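Local coordinates for protein CytC3 (Streptomyces, PDB 3GJA) that is a nonheme iron halogenase with a cupin-type beta barrel, probably chlorinating an aliphatic carbon during natural-product biosynthesis in Streptomyces, at residues C162-P167 with A221-V225; D50-I55 with S306-Y310. One frame throughout, in Å; residues are numbered along the deposited sequence.

Contact 1: C162-P167 with A221-V225; sequences CLQLMP and AYPMV
Leu-163 and Leu-165 carry the backbone bonds of this contact. Met-224 N donates to Leu-163 O over 2.9 Å, almost straight at the hydrogen (176°), and Leu-165 N returns a bond to Tyr-222 O at 3.1 Å. Between them Gln-164 and Pro-223 form a non-hydrogen-bonded antiparallel pair, their CA atoms 4.5 Å apart, with CA-H...O contacts from Gln-164 to Tyr-222 O and from Pro-223 to Leu-163 O. One water extends the pairing, accepting from Leu-163 N and donating to Met-224 O.

The apolar contacts are spread along the bridge. With chi1 at 69°, SG of Cys-162 sits between its own backbone N and carbonyl carbon and rests on Pro-223 CB at 3.6 Å. The side chains of Leu-165 and Met-224 meet at an angle, CD2 of Leu-165 3.8 Å from Met-224 CB, and Tyr-25 of strand 25-30 touches both. Pro-167 CD comes obliquely to the Tyr-222 ring, 3.2 Å from CD2, while Met-166 CA lies over one face. The aliphatic part of Gln-164 runs beside Ala-221, its CG 3.8 Å from Ala-221 O; an alanine here would keep CB but lose CG, and is likely to open a gap beside Ala-221 and Leu-243.

Cys-162 and Gln-164 pair by backbone bonds with Leu-243 and Ala-241, so segment 162-167 has strand 240-242 and its end as one neighbour and, through one isolated antiparallel beta bridge, the loop 221-225 as the other, at the periphery of the cupin fold.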
loop_
_atom_site.group_PDB
_atom_site.type_symbol
_atom_site.label_atom_id
_atom_site.label_comp_id
_atom_site.label_asym_id
_atom_site.label_seq_id
_atom_site.Cartn_x
_atom_site.Cartn_y
_atom_site.Cartn_z
ATOM N N CYS A 162 -15.729 -7.051 -0.077
ATOM C CA CYS A 162 -15.065 -5.766 0.146
ATOM C C CYS A 162 -14.658 -5.533 1.594
ATOM O O CYS A 162 -15.182 -6.154 2.518
ATOM C CB CYS A 162 -15.965 -4.608 -0.288
ATOM S SG CYS A 162 -17.419 -4.375 0.780
ATOM N N LEU A 163 -13.724 -4.607 1.779
ATOM C CA LEU A 163 -13.228 -4.259 3.098
ATOM C C LEU A 163 -14.324 -3.576 3.913
ATOM O O LEU A 163 -15.307 -3.068 3.366
ATOM C CB LEU A 163 -12.021 -3.318 2.971
ATOM C CG LEU A 163 -10.846 -3.801 2.103
ATOM C CD1 LEU A 163 -9.874 -2.653 1.852
ATOM C CD2 LEU A 163 -10.144 -4.971 2.785
ATOM N N GLN A 164 -14.141 -3.570 5.229
ATOM C CA GLN A 164 -15.080 -2.943 6.150
ATOM C C GLN A 164 -14.291 -2.088 7.137
ATOM O O GLN A 164 -13.317 -2.552 7.732
ATOM C CB GLN A 164 -15.858 -4.008 6.909
ATOM C CG GLN A 164 -16.777 -4.835 6.051
ATOM C CD GLN A 164 -17.300 -6.043 6.790
ATOM O OE1 GLN A 164 -16.602 -7.045 6.930
ATOM N NE2 GLN A 164 -18.529 -5.949 7.286
ATOM N N LEU A 165 -14.703 -0.835 7.286
ATOM C CA LEU A 165 -14.054 0.100 8.204
ATOM C C LEU A 165 -15.119 0.687 9.128
ATOM O O LEU A 165 -16.297 0.688 8.792
ATOM C CB LEU A 165 -13.393 1.250 7.434
ATOM C CG LEU A 165 -12.153 1.056 6.562
ATOM C CD1 LEU A 165 -11.097 0.335 7.363
ATOM C CD2 LEU A 165 -12.490 0.282 5.312
ATOM N N MET A 166 -14.723 1.168 10.299
ATOM C CA MET A 166 -15.702 1.778 11.191
ATOM C C MET A 166 -15.235 3.169 11.599
ATOM O O MET A 166 -14.048 3.389 11.846
ATOM C CB MET A 166 -15.958 0.912 12.439
ATOM C CG MET A 166 -14.754 0.631 13.327
ATOM S SD MET A 166 -15.261 -0.064 14.947
ATOM C CE MET A 166 -16.107 -1.568 14.450
ATOM N N PRO A 167 -16.163 4.133 11.650
ATOM C CA PRO A 167 -15.868 5.519 12.026
ATOM C C PRO A 167 -15.259 5.586 13.421
ATOM O O PRO A 167 -15.090 4.558 14.073
ATOM C CB PRO A 167 -17.235 6.188 11.964
ATOM C CG PRO A 167 -17.937 5.410 10.903
ATOM C CD PRO A 167 -17.570 3.993 11.248
ATOM N N ALA A 221 -21.799 -2.971 9.820
ATOM C CA ALA A 221 -21.370 -3.289 8.427
ATOM C C ALA A 221 -20.262 -2.334 7.986
ATOM O O ALA A 221 -19.081 -2.665 8.079
ATOM C CB ALA A 221 -22.566 -3.194 7.473
ATOM N N TYR A 222 -20.651 -1.152 7.512
ATOM C CA TYR A 222 -19.697 -0.141 7.061
ATOM C C TYR A 222 -18.776 -0.650 5.942
ATOM O O TYR A 222 -17.551 -0.674 6.090
ATOM C CB TYR A 222 -18.829 0.318 8.228
ATOM C CG TYR A 222 -19.565 0.628 9.510
ATOM C CD1 TYR A 222 -20.062 -0.395 10.324
ATOM C CD2 TYR A 222 -19.709 1.944 9.945
ATOM C CE1 TYR A 222 -20.675 -0.111 11.543
ATOM C CE2 TYR A 222 -20.317 2.239 11.157
ATOM C CZ TYR A 222 -20.794 1.210 11.955
ATOM O OH TYR A 222 -21.358 1.513 13.175
ATOM N N PRO A 223 -19.352 -1.055 4.804
ATOM C CA PRO A 223 -18.531 -1.555 3.701
ATOM C C PRO A 223 -17.922 -0.443 2.864
ATOM O O PRO A 223 -18.573 0.567 2.591
ATOM C CB PRO A 223 -19.521 -2.385 2.901
ATOM C CG PRO A 223 -20.766 -1.567 3.017
ATOM C CD PRO A 223 -20.786 -1.170 4.484
ATOM N N MET A 224 -16.671 -0.626 2.455
ATOM C CA MET A 224 -16.000 0.362 1.618
ATOM C C MET A 224 -16.042 -0.141 0.174
ATOM O O MET A 224 -15.085 -0.746 -0.326
ATOM C CB MET A 224 -14.550 0.567 2.079
ATOM C CG MET A 224 -13.762 1.618 1.285
ATOM S SD MET A 224 -14.550 3.260 1.175
ATOM C CE MET A 224 -14.405 3.838 2.878
ATOM N N VAL A 225 -17.178 0.096 -0.475
ATOM C CA VAL A 225 -17.395 -0.301 -1.857
ATOM C C VAL A 225 -16.590 0.620 -2.772
ATOM O O VAL A 225 -16.585 1.835 -2.583
ATOM C CB VAL A 225 -18.891 -0.205 -2.214
ATOM C CG1 VAL A 225 -19.107 -0.506 -3.682
ATOM C CG2 VAL A 225 -19.677 -1.173 -1.351
HETATM O O HOH W 1 -13.032 -2.642 -0.561
#

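Contact 2: D50-I55 with S306-Y310; sequences DRSLAI and SQRGY
The CD1 methyl of Leu-53 covers one face of the Arg-308 guanidinium, 3.7 Å above its plane and over its centre, and also packs on Arg-308 CG at 3.5 Å. The two side chains cross obliquely. The arginine is extended from CG to NE (chi2 -168°), which carries its guanidinium past Leu-53 as far as Asp-50.

There the approach changes from face to edge. OD2 of Asp-50 forms a salt bridge with Arg-308 NH2 at 3.3 Å, close to the guanidinium plane, yet the carboxylate stands perpendicular to that plane, so the pair meets through one oxygen and one nitrogen. NH1 bonds to Asp-73 O and also to a water that donates to Asp-50 O and accepts from Leu-53 N. The guanidinium is thus held by a charge, a main-chain carbonyl and a water, under a methyl cover.

OD1 of Asp-50 serves its own loop, accepting from Ser-52 N at 2.8 Å from above the carboxylate plane. At Gln-307, chi1 of -147° places CG 3.2 Å from Leu-53 O, and the bend at chi2 (69°) turns the amide, its NE2 lying loosely against Ile-55 CG2.

The arrangement is one of two type I beta turns, Arg-51 to Ala-54 and Ser-306 to Gly-309, the first preceded by an Asx turn at Asp-50, the second apparently starting with an ST turn at Ser-306, less sure because Arg-308 N is crowded in the model; a salt bridge, a methyl-over-guanidinium contact and a shared water join them at the protein surface.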
loop_
_atom_site.group_PDB
_atom_site.type_symbol
_atom_site.label_atom_id
_atom_site.label_comp_id
_atom_site.label_asym_id
_atom_site.label_seq_id
_atom_site.Cartn_x
_atom_site.Cartn_y
_atom_site.Cartn_z
ATOM N N ASP A 50 5.224 -12.235 -16.314
ATOM C CA ASP A 50 6.647 -12.193 -16.648
ATOM C C ASP A 50 7.446 -11.618 -15.484
ATOM O O ASP A 50 7.359 -10.430 -15.183
ATOM C CB ASP A 50 6.861 -11.358 -17.916
ATOM C CG ASP A 50 8.320 -10.996 -18.149
ATOM O OD1 ASP A 50 9.215 -11.702 -17.645
ATOM O OD2 ASP A 50 8.573 -10.002 -18.856
ATOM N N ARG A 51 8.226 -12.475 -14.835
ATOM C CA ARG A 51 9.028 -12.064 -13.689
ATOM C C ARG A 51 10.502 -11.908 -14.040
ATOM O O ARG A 51 11.340 -11.773 -13.149
ATOM C CB ARG A 51 8.887 -13.091 -12.552
ATOM C CG ARG A 51 7.481 -13.207 -11.967
ATOM C CD ARG A 51 7.440 -14.174 -10.778
ATOM N NE ARG A 51 8.276 -13.702 -9.678
ATOM C CZ ARG A 51 7.932 -12.752 -8.811
ATOM N NH1 ARG A 51 6.748 -12.160 -8.893
ATOM N NH2 ARG A 51 8.792 -12.370 -7.868
ATOM N N SER A 52 10.811 -11.914 -15.334
ATOM C CA SER A 52 12.194 -11.805 -15.788
ATOM C C SER A 52 12.964 -10.679 -15.107
ATOM O O SER A 52 14.171 -10.781 -14.916
ATOM C CB SER A 52 12.246 -11.612 -17.306
ATOM O OG SER A 52 11.877 -10.295 -17.667
ATOM N N LEU A 53 12.275 -9.609 -14.733
ATOM C CA LEU A 53 12.949 -8.489 -14.089
ATOM C C LEU A 53 12.422 -8.158 -12.696
ATOM O O LEU A 53 12.659 -7.067 -12.188
ATOM C CB LEU A 53 12.856 -7.246 -14.977
ATOM C CG LEU A 53 13.749 -7.238 -16.219
ATOM C CD1 LEU A 53 13.387 -6.064 -17.113
ATOM C CD2 LEU A 53 15.207 -7.155 -15.793
ATOM N N ALA A 54 11.702 -9.092 -12.082
ATOM C CA ALA A 54 11.164 -8.863 -10.745
ATOM C C ALA A 54 12.330 -8.899 -9.763
ATOM O O ALA A 54 13.261 -9.683 -9.930
ATOM C CB ALA A 54 10.146 -9.938 -10.399
ATOM N N ILE A 55 12.286 -8.057 -8.737
ATOM C CA ILE A 55 13.386 -8.027 -7.784
ATOM C C ILE A 55 13.451 -9.220 -6.841
ATOM O O ILE A 55 14.509 -9.495 -6.271
ATOM C CB ILE A 55 13.394 -6.726 -6.964
ATOM C CG1 ILE A 55 12.153 -6.636 -6.079
ATOM C CG2 ILE A 55 13.473 -5.540 -7.906
ATOM C CD1 ILE A 55 12.271 -5.575 -4.985
ATOM N N SER A 306 13.602 2.255 -11.793
ATOM C CA SER A 306 12.988 0.937 -11.772
ATOM C C SER A 306 13.874 -0.044 -12.512
ATOM O O SER A 306 14.750 0.345 -13.288
ATOM C CB SER A 306 11.614 0.962 -12.443
ATOM O OG SER A 306 11.710 0.608 -13.814
ATOM N N GLN A 307 13.621 -1.324 -12.276
ATOM C CA GLN A 307 14.369 -2.394 -12.895
ATOM C C GLN A 307 14.224 -2.357 -14.415
ATOM O O GLN A 307 14.885 -3.113 -15.123
ATOM C CB GLN A 307 13.859 -3.723 -12.362
ATOM C CG GLN A 307 14.904 -4.787 -12.247
ATOM C CD GLN A 307 15.922 -4.491 -11.163
ATOM O OE1 GLN A 307 16.820 -5.290 -10.923
ATOM N NE2 GLN A 307 15.787 -3.344 -10.501
ATOM N N ARG A 308 13.346 -1.493 -14.915
ATOM C CA ARG A 308 13.141 -1.374 -16.357
ATOM C C ARG A 308 13.499 0.009 -16.867
ATOM O O ARG A 308 13.091 0.398 -17.960
ATOM C CB ARG A 308 11.690 -1.684 -16.742
ATOM C CG ARG A 308 11.471 -3.107 -17.223
ATOM C CD ARG A 308 10.096 -3.284 -17.870
ATOM N NE ARG A 308 9.925 -4.649 -18.354
ATOM C CZ ARG A 308 9.675 -5.693 -17.573
ATOM N NH1 ARG A 308 9.553 -5.533 -16.263
ATOM N NH2 ARG A 308 9.567 -6.903 -18.098
ATOM N N GLY A 309 14.251 0.755 -16.069
ATOM C CA GLY A 309 14.659 2.080 -16.486
ATOM C C GLY A 309 13.638 3.171 -16.248
ATOM O O GLY A 309 13.832 4.308 -16.681
ATOM N N TYR A 310 12.541 2.847 -15.573
ATOM C CA TYR A 310 11.545 3.870 -15.301
ATOM C C TYR A 310 12.141 4.748 -14.204
ATOM O O TYR A 310 12.462 4.275 -13.114
ATOM C CB TYR A 310 10.223 3.237 -14.857
ATOM C CG TYR A 310 9.124 4.246 -14.608
ATOM C CD1 TYR A 310 9.142 5.052 -13.472
ATOM C CD2 TYR A 310 8.072 4.406 -15.517
ATOM C CE1 TYR A 310 8.142 5.994 -13.242
ATOM C CE2 TYR A 310 7.068 5.347 -15.296
ATOM C CZ TYR A 310 7.111 6.137 -14.159
ATOM O OH TYR A 310 6.142 7.085 -13.932
HETATM O O HOH W 2 9.690 -8.546 -14.965
#

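Overall arrangement
From the N terminus, the chain leaves helix 34-49 and enters 50-55, the first half of contact 2. It then runs through three further helices and sheet strands 98-108 and 147-152 before reaching 162-167. Contact 1 closes a loop of 53 residues there, largely unmodelled (179-220), when the chain returns at 221-225 ahead of strand 230-235. Only after strand 289-290 does 306-310 complete contact 2, whose 250-residue loop encloses contact 1 entirely: the two nest and do not cross. Their centres are 35 Å apart on opposite sides of the chain's centre. Contact 1 joins an unmodelled loop's exit to strand 163-165; contact 2 joins the C-terminal region to the loop that follows helix 34-49.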